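Long-range contacts in phosphatidylinositol transfer protein SFH5 (Saccharomyces cerevisiae, PDB 6W32), which binds phosphatidylinositol and transfers it between membranes, helps regulate phosphoinositide levels at the plasma membrane, and carries heme b: residues Asp68-Lys73 / Leu169-Ser174; Asn100-Ala105 / Leu292-Lys297; Asn111-Asn116 / Val142-Leu147; Tyr178-His183 / Leu216-Phe221. One frame throughout, in Å; residues are numbered along the deposited sequence.

Interaction 1. Residues Asp68-Lys73 / Leu169-Ser174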
# COMPACT_ATOMS: atom_id res chain seq x y z
N ASP A 68 2.44 -16.53 8.82
CA ASP A 68 1.07 -16.96 9.08
C ASP A 68 0.08 -15.80 9.07
O ASP A 68 -1.03 -15.93 8.52
CB ASP A 68 1.02 -17.73 10.40
CG ASP A 68 1.64 -19.13 10.26
OD1 ASP A 68 1.64 -19.87 11.28
OD2 ASP A 68 2.12 -19.48 9.14
N ARG A 69 0.43 -14.64 9.65
CA ARG A 69 -0.51 -13.53 9.59
C ARG A 69 -0.74 -13.09 8.16
O ARG A 69 -1.85 -12.67 7.80
CB ARG A 69 -0.04 -12.35 10.43
CG ARG A 69 0.48 -12.69 11.80
CD ARG A 69 -0.58 -13.17 12.76
NE ARG A 69 -1.35 -12.06 13.32
CZ ARG A 69 -2.68 -11.96 13.21
NH1 ARG A 69 -3.33 -10.91 13.76
NH2 ARG A 69 -3.37 -12.91 12.56
N LEU A 70 0.28 -13.16 7.32
CA LEU A 70 0.08 -12.71 5.95
C LEU A 70 -0.82 -13.67 5.17
O LEU A 70 -1.66 -13.23 4.37
CB LEU A 70 1.41 -12.48 5.25
CG LEU A 70 2.21 -11.28 5.78
CD1 LEU A 70 3.54 -11.28 5.13
CD2 LEU A 70 1.52 -9.99 5.47
N THR A 71 -0.70 -14.99 5.39
CA THR A 71 -1.64 -15.82 4.65
C THR A 71 -3.05 -15.71 5.22
O THR A 71 -4.03 -15.80 4.46
CB THR A 71 -1.15 -17.28 4.55
OG1 THR A 71 -1.59 -18.04 5.66
CG2 THR A 71 0.32 -17.35 4.52
N TYR A 72 -3.20 -15.48 6.54
CA TYR A 72 -4.50 -15.11 7.11
C TYR A 72 -5.09 -13.91 6.38
O TYR A 72 -6.23 -13.94 5.88
CB TYR A 72 -4.39 -14.77 8.60
CG TYR A 72 -5.75 -14.48 9.23
CD1 TYR A 72 -6.54 -15.51 9.75
CD2 TYR A 72 -6.25 -13.18 9.28
CE1 TYR A 72 -7.77 -15.27 10.29
CE2 TYR A 72 -7.49 -12.94 9.82
CZ TYR A 72 -8.24 -13.99 10.33
OH TYR A 72 -9.49 -13.75 10.89
N LYS A 73 -4.25 -12.94 6.14
CA LYS A 73 -4.64 -11.73 5.52
C LYS A 73 -5.18 -12.05 4.17
O LYS A 73 -6.06 -11.41 3.71
CB LYS A 73 -3.43 -10.87 5.40
CG LYS A 73 -3.72 -9.44 5.15
CD LYS A 73 -2.45 -8.67 5.30
CE LYS A 73 -2.33 -8.15 6.69
NZ LYS A 73 -3.17 -6.96 6.76
N LEU A 169 5.07 -1.31 8.85
CA LEU A 169 4.05 -2.07 9.52
C LEU A 169 4.68 -3.21 10.31
O LEU A 169 5.81 -3.64 10.04
CB LEU A 169 3.04 -2.62 8.52
CG LEU A 169 2.22 -1.59 7.76
CD1 LEU A 169 1.17 -2.29 6.98
CD2 LEU A 169 1.58 -0.64 8.71
N ASP A 170 3.94 -3.66 11.32
CA ASP A 170 4.27 -4.81 12.15
C ASP A 170 3.13 -5.81 11.94
O ASP A 170 2.10 -5.75 12.62
CB ASP A 170 4.40 -4.42 13.62
CG ASP A 170 4.84 -5.56 14.51
OD1 ASP A 170 4.56 -6.75 14.17
OD2 ASP A 170 5.49 -5.27 15.54
N PHE A 171 3.33 -6.73 11.00
CA PHE A 171 2.23 -7.59 10.61
C PHE A 171 1.79 -8.51 11.72
O PHE A 171 0.65 -8.99 11.68
CB PHE A 171 2.64 -8.38 9.39
CG PHE A 171 2.68 -7.55 8.15
CD1 PHE A 171 1.59 -6.82 7.77
CD2 PHE A 171 3.83 -7.49 7.37
CE1 PHE A 171 1.62 -6.05 6.63
CE2 PHE A 171 3.87 -6.71 6.22
CZ PHE A 171 2.76 -6.01 5.84
N THR A 172 2.64 -8.74 12.73
CA THR A 172 2.24 -9.52 13.89
C THR A 172 1.32 -8.75 14.83
O THR A 172 0.70 -9.37 15.69
CB THR A 172 3.45 -9.99 14.69
OG1 THR A 172 3.92 -8.92 15.51
CG2 THR A 172 4.53 -10.42 13.77
N SER A 173 1.23 -7.44 14.69
CA SER A 173 0.47 -6.67 15.66
C SER A 173 -1.00 -6.60 15.27
O SER A 173 -1.42 -6.97 14.17
CB SER A 173 1.07 -5.28 15.80
OG SER A 173 0.49 -4.39 14.86
N SER A 174 -1.81 -6.14 16.22
CA SER A 174 -3.22 -5.88 15.97
C SER A 174 -3.51 -4.40 15.78
O SER A 174 -4.59 -4.06 15.25
CB SER A 174 -4.05 -6.44 17.12
OG SER A 174 -3.32 -6.27 18.33
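A type I beta turn, D170 to S173, presents F171 to L70 on helix 64-77, so that a loop leading toward the central sheet is held against a helix, with F171 making the largest share of the contact from the turn's side. CD2 of L70 stands over the middle of the F171 ring, 3.8 Å from its centroid and 9° off the ring normal, a CH-pi contact made by a single methyl. The other face of the ring carries CB of L169, displaced toward the rim, while Y46 meets the ring with its plane at about 80°. Beside this apolar contact, R69 follows the turn backbone: its CB lies 3.7 Å from F171 O, and the chain, bent at chi2 and chi3, brings NE to 4.1 Å from T172 O, which sits near the guanidinium plane at its edge. The turn is also braced from within. D170 O takes both S173 N (2.8 Å) and S173 OG (3.1 Å), and D170 OD1 receives T172 OG1 on its syn side. K73 CE comes near the ring, whereas its NZ is bonded to the carbonyl oxygens of E214 and N177. The contact thus illustrates a division of labour: dispersion and CH-pi forces join helix to turn, and the arginine, too distant from the carbonyls for hydrogen bonds, probably adds a modest electrostatic attraction.

Interaction 2. Residues Asn100-Ala105 / Leu292-Lys297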
# COMPACT_ATOMS: atom_id res chain seq x y z
N ASN A 100 8.72 -5.18 -10.57
CA ASN A 100 9.55 -5.35 -9.37
C ASN A 100 9.16 -4.33 -8.29
O ASN A 100 9.76 -3.25 -8.20
CB ASN A 100 11.03 -5.24 -9.73
CG ASN A 100 11.92 -5.94 -8.75
OD1 ASN A 100 11.59 -6.09 -7.57
ND2 ASN A 100 13.08 -6.38 -9.23
N PRO A 101 8.17 -4.63 -7.44
CA PRO A 101 7.76 -3.60 -6.47
C PRO A 101 8.88 -3.22 -5.52
O PRO A 101 9.07 -2.02 -5.26
CB PRO A 101 6.56 -4.23 -5.73
CG PRO A 101 6.42 -5.63 -6.28
CD PRO A 101 7.63 -5.96 -7.13
N LEU A 102 9.64 -4.18 -5.00
CA LEU A 102 10.74 -3.83 -4.11
C LEU A 102 11.68 -2.85 -4.77
O LEU A 102 12.16 -1.91 -4.13
CB LEU A 102 11.52 -5.07 -3.69
CG LEU A 102 10.98 -5.91 -2.54
CD1 LEU A 102 12.10 -6.78 -1.98
CD2 LEU A 102 10.38 -5.00 -1.49
N SER A 103 11.93 -3.04 -6.07
CA SER A 103 12.92 -2.22 -6.77
C SER A 103 12.39 -0.82 -7.05
O SER A 103 13.15 0.14 -6.95
CB SER A 103 13.36 -2.90 -8.07
OG SER A 103 13.68 -1.94 -9.05
N CYS A 104 11.10 -0.69 -7.37
CA CYS A 104 10.46 0.62 -7.44
C CYS A 104 10.72 1.51 -6.22
O CYS A 104 10.87 2.73 -6.36
CB CYS A 104 8.96 0.45 -7.61
SG CYS A 104 8.47 -0.04 -9.24
N ALA A 105 10.77 0.93 -5.02
CA ALA A 105 10.99 1.75 -3.83
C ALA A 105 12.46 2.04 -3.56
O ALA A 105 12.81 3.18 -3.24
CB ALA A 105 10.38 1.09 -2.59
N LEU A 292 16.00 -6.97 1.44
CA LEU A 292 17.33 -6.59 0.99
C LEU A 292 18.02 -7.77 0.29
O LEU A 292 18.58 -7.63 -0.80
CB LEU A 292 18.15 -6.10 2.18
CG LEU A 292 19.60 -5.74 1.87
CD1 LEU A 292 19.62 -4.71 0.74
CD2 LEU A 292 20.29 -5.22 3.10
N TYR A 293 17.99 -8.93 0.94
CA TYR A 293 18.42 -10.19 0.35
C TYR A 293 17.89 -10.36 -1.07
O TYR A 293 18.66 -10.52 -2.02
CB TYR A 293 17.95 -11.30 1.29
CG TYR A 293 18.39 -12.69 0.93
CD1 TYR A 293 19.34 -13.36 1.70
CD2 TYR A 293 17.83 -13.36 -0.15
CE1 TYR A 293 19.74 -14.65 1.37
CE2 TYR A 293 18.20 -14.64 -0.47
CZ TYR A 293 19.16 -15.28 0.28
OH TYR A 293 19.51 -16.56 -0.08
N ILE A 294 16.57 -10.30 -1.25
CA ILE A 294 15.99 -10.50 -2.58
C ILE A 294 16.56 -9.51 -3.57
O ILE A 294 16.83 -9.86 -4.73
CB ILE A 294 14.45 -10.39 -2.50
CG1 ILE A 294 13.92 -11.69 -1.99
CG2 ILE A 294 13.86 -10.16 -3.89
CD1 ILE A 294 14.46 -12.86 -2.80
N LEU A 295 16.76 -8.27 -3.13
CA LEU A 295 17.16 -7.22 -4.04
C LEU A 295 18.62 -7.37 -4.46
O LEU A 295 18.95 -7.24 -5.65
CB LEU A 295 16.90 -5.85 -3.42
CG LEU A 295 15.65 -5.17 -3.95
CD1 LEU A 295 15.74 -3.72 -3.69
CD2 LEU A 295 15.47 -5.41 -5.44
N GLN A 296 19.51 -7.67 -3.50
CA GLN A 296 20.93 -7.77 -3.85
C GLN A 296 21.23 -9.08 -4.58
O GLN A 296 21.98 -9.09 -5.57
CB GLN A 296 21.82 -7.58 -2.61
CG GLN A 296 21.44 -8.30 -1.32
CD GLN A 296 22.13 -7.72 -0.06
OE1 GLN A 296 22.67 -6.61 -0.07
NE2 GLN A 296 22.11 -8.50 1.04
N LYS A 297 20.62 -10.19 -4.15
CA LYS A 297 20.71 -11.43 -4.93
C LYS A 297 20.17 -11.27 -6.34
O LYS A 297 20.58 -12.01 -7.24
CB LYS A 297 19.96 -12.55 -4.20
CG LYS A 297 20.02 -13.86 -4.89
CD LYS A 297 18.75 -14.66 -4.73
CE LYS A 297 18.90 -15.58 -3.55
NZ LYS A 297 18.23 -16.89 -3.75
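L295, on the last helix of the chain, meets L102 on the short helix 101-106, and between them they make most of this contact. CG of L295 rests 4.1 Å from CB of L102, and its CD1 branch lies 4.0 Å from the backbone O of L102. The CD2 branch turns to the N-terminal end of the short helix, where it touches CB of S103 at 4.2 Å and comes near OD1 of N100. On the other flank, L102 CD1 meets I294 CG2 at 4.3 Å; with CG of L102 placed beside its backbone N (chi1 -83°), that methyl is carried out to the neighbouring helix.

The segments run at nearly a right angle (crossing angle -89°, axes 10.3 Å apart), which keeps the meeting to a small patch, chiefly L102 with L295. A second shell sets the short helix in place. N100 is its N-cap, with OD1 accepting from S103 N in a weak bond, 3.4 Å long, while ND2 reaches back across the contact to Q298 OE1 at the end of helix 289-298. S103 OG is hydrogen-bonded to E108 OE2, and P101 packs on W95 and R96 of helix 82-98 and on E163 of helix 151-166.

The side-chain packing is apolar, with no polar bond between the two segments, and its distances are ordinary van der Waals ones. Directional bonds lie beside it, at N100 and S103, and probably help fix how the helices sit: one asparagine caps its own helix weakly with its oxygen and binds the crossing helix with its nitrogen.

Interaction 3. Residues Asn111-Asn116 / Val142-Leu147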
# COMPACT_ATOMS: atom_id res chain seq x y z
N ASN A 111 11.21 10.79 -11.24
CA ASN A 111 11.12 12.22 -11.52
C ASN A 111 11.06 13.02 -10.22
O ASN A 111 10.39 12.63 -9.26
CB ASN A 111 9.89 12.48 -12.39
CG ASN A 111 9.77 13.94 -12.81
OD1 ASN A 111 9.66 14.83 -11.97
ND2 ASN A 111 9.80 14.20 -14.13
N THR A 112 11.84 14.10 -10.18
CA THR A 112 12.09 14.78 -8.91
C THR A 112 10.84 15.49 -8.39
O THR A 112 10.52 15.40 -7.19
CB THR A 112 13.26 15.75 -9.08
OG1 THR A 112 13.08 16.51 -10.29
CG2 THR A 112 14.58 14.98 -9.17
N GLU A 113 10.08 16.15 -9.27
CA GLU A 113 8.87 16.80 -8.77
C GLU A 113 7.86 15.80 -8.23
O GLU A 113 6.93 16.20 -7.52
CB GLU A 113 8.22 17.70 -9.85
CG GLU A 113 7.92 17.05 -11.21
CD GLU A 113 8.21 17.97 -12.43
OE1 GLU A 113 8.18 19.20 -12.26
OE2 GLU A 113 8.47 17.45 -13.56
N LEU A 114 8.04 14.50 -8.49
CA LEU A 114 7.17 13.47 -7.94
C LEU A 114 7.53 13.15 -6.50
O LEU A 114 6.66 13.11 -5.63
CB LEU A 114 7.21 12.22 -8.82
CG LEU A 114 6.14 12.23 -9.92
CD1 LEU A 114 6.05 10.91 -10.58
CD2 LEU A 114 4.79 12.61 -9.31
N GLN A 115 8.83 12.93 -6.22
CA GLN A 115 9.25 12.63 -4.85
C GLN A 115 8.74 13.67 -3.87
O GLN A 115 8.36 13.34 -2.75
CB GLN A 115 10.77 12.52 -4.76
CG GLN A 115 11.34 11.54 -5.78
CD GLN A 115 12.84 11.73 -6.04
OE1 GLN A 115 13.48 12.68 -5.55
NE2 GLN A 115 13.42 10.81 -6.84
N ASN A 116 8.69 14.93 -4.30
CA ASN A 116 8.27 16.01 -3.43
C ASN A 116 6.80 15.96 -3.08
O ASN A 116 6.39 16.68 -2.17
CB ASN A 116 8.56 17.36 -4.09
CG ASN A 116 10.00 17.78 -3.93
OD1 ASN A 116 10.78 17.18 -3.18
ND2 ASN A 116 10.38 18.83 -4.66
N VAL A 142 -1.48 19.83 -10.44
CA VAL A 142 -2.32 20.39 -11.51
C VAL A 142 -1.54 21.37 -12.37
O VAL A 142 -1.91 21.65 -13.51
CB VAL A 142 -3.59 21.06 -10.89
CG1 VAL A 142 -3.29 22.50 -10.39
CG2 VAL A 142 -4.80 21.02 -11.87
N LYS A 143 -0.45 21.92 -11.81
CA LYS A 143 0.53 22.68 -12.58
C LYS A 143 1.08 21.87 -13.75
O LYS A 143 1.34 22.42 -14.83
CB LYS A 143 1.71 23.08 -11.69
CG LYS A 143 1.40 23.60 -10.27
CD LYS A 143 0.27 24.62 -10.19
CE LYS A 143 0.44 25.48 -8.94
NZ LYS A 143 0.92 24.68 -7.77
N LYS A 144 1.33 20.58 -13.54
CA LYS A 144 2.30 19.82 -14.33
C LYS A 144 1.63 18.56 -14.83
O LYS A 144 1.83 17.50 -14.24
CB LYS A 144 3.52 19.48 -13.50
CG LYS A 144 3.83 20.45 -12.35
CD LYS A 144 5.31 20.41 -12.07
CE LYS A 144 5.77 21.29 -10.91
NZ LYS A 144 7.27 21.19 -10.75
N LYS A 145 0.91 18.65 -15.94
CA LYS A 145 0.23 17.49 -16.50
C LYS A 145 1.05 16.81 -17.59
O LYS A 145 0.48 16.30 -18.56
CB LYS A 145 -1.15 17.88 -17.03
CG LYS A 145 -1.93 18.76 -16.05
CD LYS A 145 -3.39 18.32 -15.91
CE LYS A 145 -4.11 19.24 -14.96
NZ LYS A 145 -5.08 18.54 -14.07
N GLU A 146 2.37 16.82 -17.46
CA GLU A 146 3.25 15.96 -18.25
C GLU A 146 3.70 14.72 -17.47
O GLU A 146 4.00 13.69 -18.09
CB GLU A 146 4.49 16.74 -18.73
CG GLU A 146 5.47 17.14 -17.62
CD GLU A 146 5.18 18.51 -17.00
OE1 GLU A 146 4.21 19.19 -17.44
OE2 GLU A 146 5.94 18.91 -16.09
N LEU A 147 3.74 14.80 -16.14
CA LEU A 147 3.96 13.62 -15.31
C LEU A 147 2.95 12.53 -15.58
O LEU A 147 3.21 11.37 -15.25
CB LEU A 147 3.89 14.00 -13.83
CG LEU A 147 4.82 15.14 -13.43
CD1 LEU A 147 4.15 16.05 -12.42
CD2 LEU A 147 6.13 14.57 -12.88
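K144 NZ donates to E113 OE1 at 2.7 Å, a salt bridge that uses the anti lone pair of the carboxylate oxygen. It ties the short helix 112-115 of the CRAL-TRIO region to the loop between strand 132-136 and helix 151-166. The lysine, extended beyond CG, also lays CD beside the same oxygen, and E113 is bent at chi2 (-141°) to meet it. Both residues touch a crystal neighbour, so the lattice may contribute to this pose. The second carboxylate oxygen, E113 OE2, lies 3.9 Å from E146 OE2 with the two carboxylate planes 65° apart; the lysine probably offsets part of that repulsion.

Beneath the charges L147 packs against the side chains of the helix. Its CD2 approaches E113 CG at 3.5 Å and L114 CG at 3.8 Å, and the L114 and L147 side chains run alongside each other, pointing opposite ways. L114 continues inward onto F154 and Y157 of helix 151-166, about 6 Å from the side chain of heme-binding Y138. N111 caps the helix through a weak bond from E113 N to OD1, and that same OD1 sits 3.7 Å from L147 CD2.

Interaction 4. Residues Tyr178-His183 / Leu216-Phe221. With HEM (protoporphyrin IX containing Fe), chain D.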
# COMPACT_ATOMS: atom_id res chain seq x y z
N TYR A 178 -2.10 -2.53 9.28
CA TYR A 178 -2.74 -1.90 8.14
C TYR A 178 -2.19 -0.49 8.04
O TYR A 178 -1.56 0.01 8.97
CB TYR A 178 -4.27 -1.82 8.26
CG TYR A 178 -5.05 -3.12 8.14
CD1 TYR A 178 -5.08 -4.02 9.18
CD2 TYR A 178 -5.82 -3.38 7.02
CE1 TYR A 178 -5.82 -5.18 9.08
CE2 TYR A 178 -6.57 -4.53 6.92
CZ TYR A 178 -6.56 -5.42 7.94
OH TYR A 178 -7.29 -6.59 7.86
N MET A 179 -2.49 0.16 6.92
CA MET A 179 -1.94 1.47 6.59
C MET A 179 -3.08 2.48 6.47
O MET A 179 -4.25 2.12 6.31
CB MET A 179 -1.18 1.39 5.27
CG MET A 179 -0.30 2.57 4.86
SD MET A 179 0.70 2.04 3.43
CE MET A 179 -0.66 1.27 2.56
N THR A 180 -2.74 3.76 6.55
CA THR A 180 -3.69 4.82 6.26
C THR A 180 -3.07 5.72 5.21
O THR A 180 -1.84 5.78 5.07
CB THR A 180 -4.07 5.55 7.54
OG1 THR A 180 -4.78 4.63 8.40
CG2 THR A 180 -4.95 6.77 7.27
N GLN A 181 -3.92 6.37 4.41
CA GLN A 181 -3.44 7.13 3.27
C GLN A 181 -4.21 8.42 3.18
O GLN A 181 -5.41 8.43 3.42
CB GLN A 181 -3.58 6.31 1.97
CG GLN A 181 -2.67 5.09 1.94
CD GLN A 181 -2.97 4.13 0.80
OE1 GLN A 181 -2.83 2.91 0.95
NE2 GLN A 181 -3.37 4.67 -0.33
N VAL A 182 -3.53 9.52 2.86
CA VAL A 182 -4.20 10.78 2.61
C VAL A 182 -3.84 11.26 1.22
O VAL A 182 -2.67 11.23 0.84
CB VAL A 182 -3.86 11.88 3.65
CG1 VAL A 182 -4.33 13.27 3.17
CG2 VAL A 182 -4.51 11.60 4.94
N HIS A 183 -4.84 11.74 0.49
CA HIS A 183 -4.64 12.58 -0.68
C HIS A 183 -4.99 14.01 -0.30
O HIS A 183 -5.97 14.25 0.42
CB HIS A 183 -5.50 12.14 -1.85
CG HIS A 183 -5.05 10.85 -2.46
ND1 HIS A 183 -5.58 10.36 -3.63
CD2 HIS A 183 -4.12 9.96 -2.06
CE1 HIS A 183 -4.99 9.21 -3.93
NE2 HIS A 183 -4.11 8.94 -2.98
N LEU A 216 -5.27 -1.63 3.52
CA LEU A 216 -5.74 -0.27 3.82
C LEU A 216 -6.70 -0.33 4.99
O LEU A 216 -7.57 -1.20 5.03
CB LEU A 216 -6.45 0.34 2.61
CG LEU A 216 -6.76 1.81 2.59
CD1 LEU A 216 -5.52 2.58 2.48
CD2 LEU A 216 -7.66 2.15 1.41
N TYR A 217 -6.53 0.58 5.95
CA TYR A 217 -7.54 0.76 7.01
C TYR A 217 -8.47 1.91 6.69
O TYR A 217 -9.68 1.70 6.59
CB TYR A 217 -6.94 0.98 8.40
CG TYR A 217 -8.01 1.13 9.47
CD1 TYR A 217 -8.81 0.05 9.86
CD2 TYR A 217 -8.24 2.35 10.09
CE1 TYR A 217 -9.82 0.18 10.83
CE2 TYR A 217 -9.23 2.49 11.04
CZ TYR A 217 -10.02 1.41 11.42
OH TYR A 217 -11.00 1.58 12.39
N ALA A 218 -7.93 3.11 6.50
CA ALA A 218 -8.70 4.30 6.15
C ALA A 218 -7.93 5.12 5.13
O ALA A 218 -6.70 5.22 5.21
CB ALA A 218 -8.97 5.19 7.35
N LYS A 219 -8.67 5.74 4.22
CA LYS A 219 -8.10 6.67 3.24
C LYS A 219 -8.90 7.98 3.26
O LYS A 219 -10.14 7.96 3.19
CB LYS A 219 -8.09 6.02 1.87
CG LYS A 219 -7.37 6.83 0.79
CD LYS A 219 -6.79 5.91 -0.27
CE LYS A 219 -5.76 6.60 -1.16
NZ LYS A 219 -5.33 5.68 -2.27
N TYR A 220 -8.20 9.11 3.40
CA TYR A 220 -8.83 10.42 3.51
C TYR A 220 -8.48 11.24 2.29
O TYR A 220 -7.32 11.26 1.85
CB TYR A 220 -8.39 11.18 4.79
CG TYR A 220 -8.67 10.40 6.04
CD1 TYR A 220 -7.71 9.56 6.57
CD2 TYR A 220 -9.93 10.45 6.65
CE1 TYR A 220 -7.97 8.80 7.68
CE2 TYR A 220 -10.19 9.70 7.79
CZ TYR A 220 -9.18 8.87 8.29
OH TYR A 220 -9.37 8.10 9.40
N PHE A 221 -9.47 11.94 1.75
CA PHE A 221 -9.33 12.74 0.55
C PHE A 221 -9.67 14.16 0.97
O PHE A 221 -10.86 14.48 1.07
CB PHE A 221 -10.27 12.26 -0.55
CG PHE A 221 -10.06 10.84 -0.94
CD1 PHE A 221 -9.31 10.53 -2.06
CD2 PHE A 221 -10.60 9.81 -0.18
CE1 PHE A 221 -9.12 9.21 -2.46
CE2 PHE A 221 -10.40 8.49 -0.56
CZ PHE A 221 -9.65 8.18 -1.72
CHA HEM D . -7.37 7.64 -6.65
CHB HEM D . -4.73 11.05 -8.76
CHC HEM D . -8.37 14.17 -8.17
CHD HEM D . -10.84 10.86 -5.59
C1A HEM D . -6.34 8.31 -7.26
C2A HEM D . -5.12 7.68 -7.68
C3A HEM D . -4.37 8.61 -8.30
C4A HEM D . -5.13 9.85 -8.26
CMA HEM D . -2.97 8.51 -8.95
CAA HEM D . -4.94 6.17 -7.44
CBA HEM D . -3.99 5.72 -6.36
CGA HEM D . -3.40 6.76 -5.48
O1A HEM D . -2.51 7.46 -6.06
O2A HEM D . -3.22 6.30 -4.30
C1B HEM D . -5.50 12.17 -8.84
C2B HEM D . -5.11 13.39 -9.49
C3B HEM D . -6.11 14.26 -9.34
C4B HEM D . -7.17 13.62 -8.58
CMB HEM D . -3.76 13.57 -10.21
CAB HEM D . -6.13 15.72 -9.86
CBB HEM D . -7.14 16.18 -10.58
C1C HEM D . -9.37 13.60 -7.41
C2C HEM D . -10.65 14.19 -6.96
C3C HEM D . -11.33 13.25 -6.25
C4C HEM D . -10.51 12.05 -6.21
CMC HEM D . -11.15 15.63 -7.24
CAC HEM D . -12.71 13.42 -5.56
CBC HEM D . -12.95 12.95 -4.32
C1D HEM D . -10.17 9.66 -5.67
C2D HEM D . -10.62 8.39 -5.17
C3D HEM D . -9.52 7.40 -5.55
C4D HEM D . -8.53 8.17 -6.21
CMD HEM D . -11.91 8.05 -4.42
CAD HEM D . -9.37 5.90 -5.27
CBD HEM D . -8.28 5.75 -4.20
CGD HEM D . -8.19 4.30 -3.81
O1D HEM D . -7.23 3.94 -3.04
O2D HEM D . -8.90 3.47 -4.47
NA HEM D . -6.33 9.62 -7.64
NB HEM D . -6.76 12.34 -8.29
NC HEM D . -9.37 12.33 -6.94
ND HEM D . -8.93 9.49 -6.30
FE HEM D . -7.80 10.98 -7.20
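K219 reaches along Q181 and past H183 to the heme, and its atoms meet a succession of neighbours. Its CB and CG lie near the backbone oxygen of Q181, with K219 CG 3.6 Å from Q181 O. With CG anti to the backbone N (chi1 -173°) and the chain extended from there, CD comes beside the heme propionate oxygen O1D. CE then passes H183 NE2 at 3.4 Å, and NZ ends between the two propionates, hydrogen-bonded to O1D at 2.7 Å and to O2A at 3.0 Å. One lysine thereby spans both acid groups, probably neutralising part of their charge.

O2A has a second donor in H183 NE2, a weak bond of 3.1 Å that approaches the imidazole edge near its plane. ND1 of H183 is paired with the hydroxyl of Y185, the proximal iron ligand, so this histidine links a propionate to the iron site. F221 turns an edge to the H183 ring (planes at 74°, centroids 5.4 Å apart) and lays CE1 and CZ against pyrrole D of the porphyrin. Y138 and R158 supply further bonds to the heme.

The backbones are joined in parallel register by Y217 N to M179 O, Q181 N to A218 O, Y220 N to Q181 O and H183 N to Y220 O, with the second strand turning a corner at Y217. They form a beta-alpha-beta unit through helix 195-211 and lie between strands 132-136 and 247-250; helix 151-166 packs on M179 and Q181, on the heme-facing side of the sheet.

The four contacts range from the heme pocket outward. Interaction 4 supplies H183, K219 and F221 to the pocket itself, and interaction 3 flanks it, with the L147 side chain about 8 Å from the heme; their centres are 22 Å apart. Interaction 1 touches interaction 4 directly, L169 packing on the Y178 backbone and K73 forming a cation-pi pair with Y178; the turn at 170-173 precedes strand 179-184 by a few residues. Interaction 2 is remote from the annotated sites, its nearest atoms about 8 Å from interaction 3, yet helix 101-106 runs on toward helix 112-115. Interactions 1 and 3 lie on opposite sides of the chain's centre, 34 Å apart between centres.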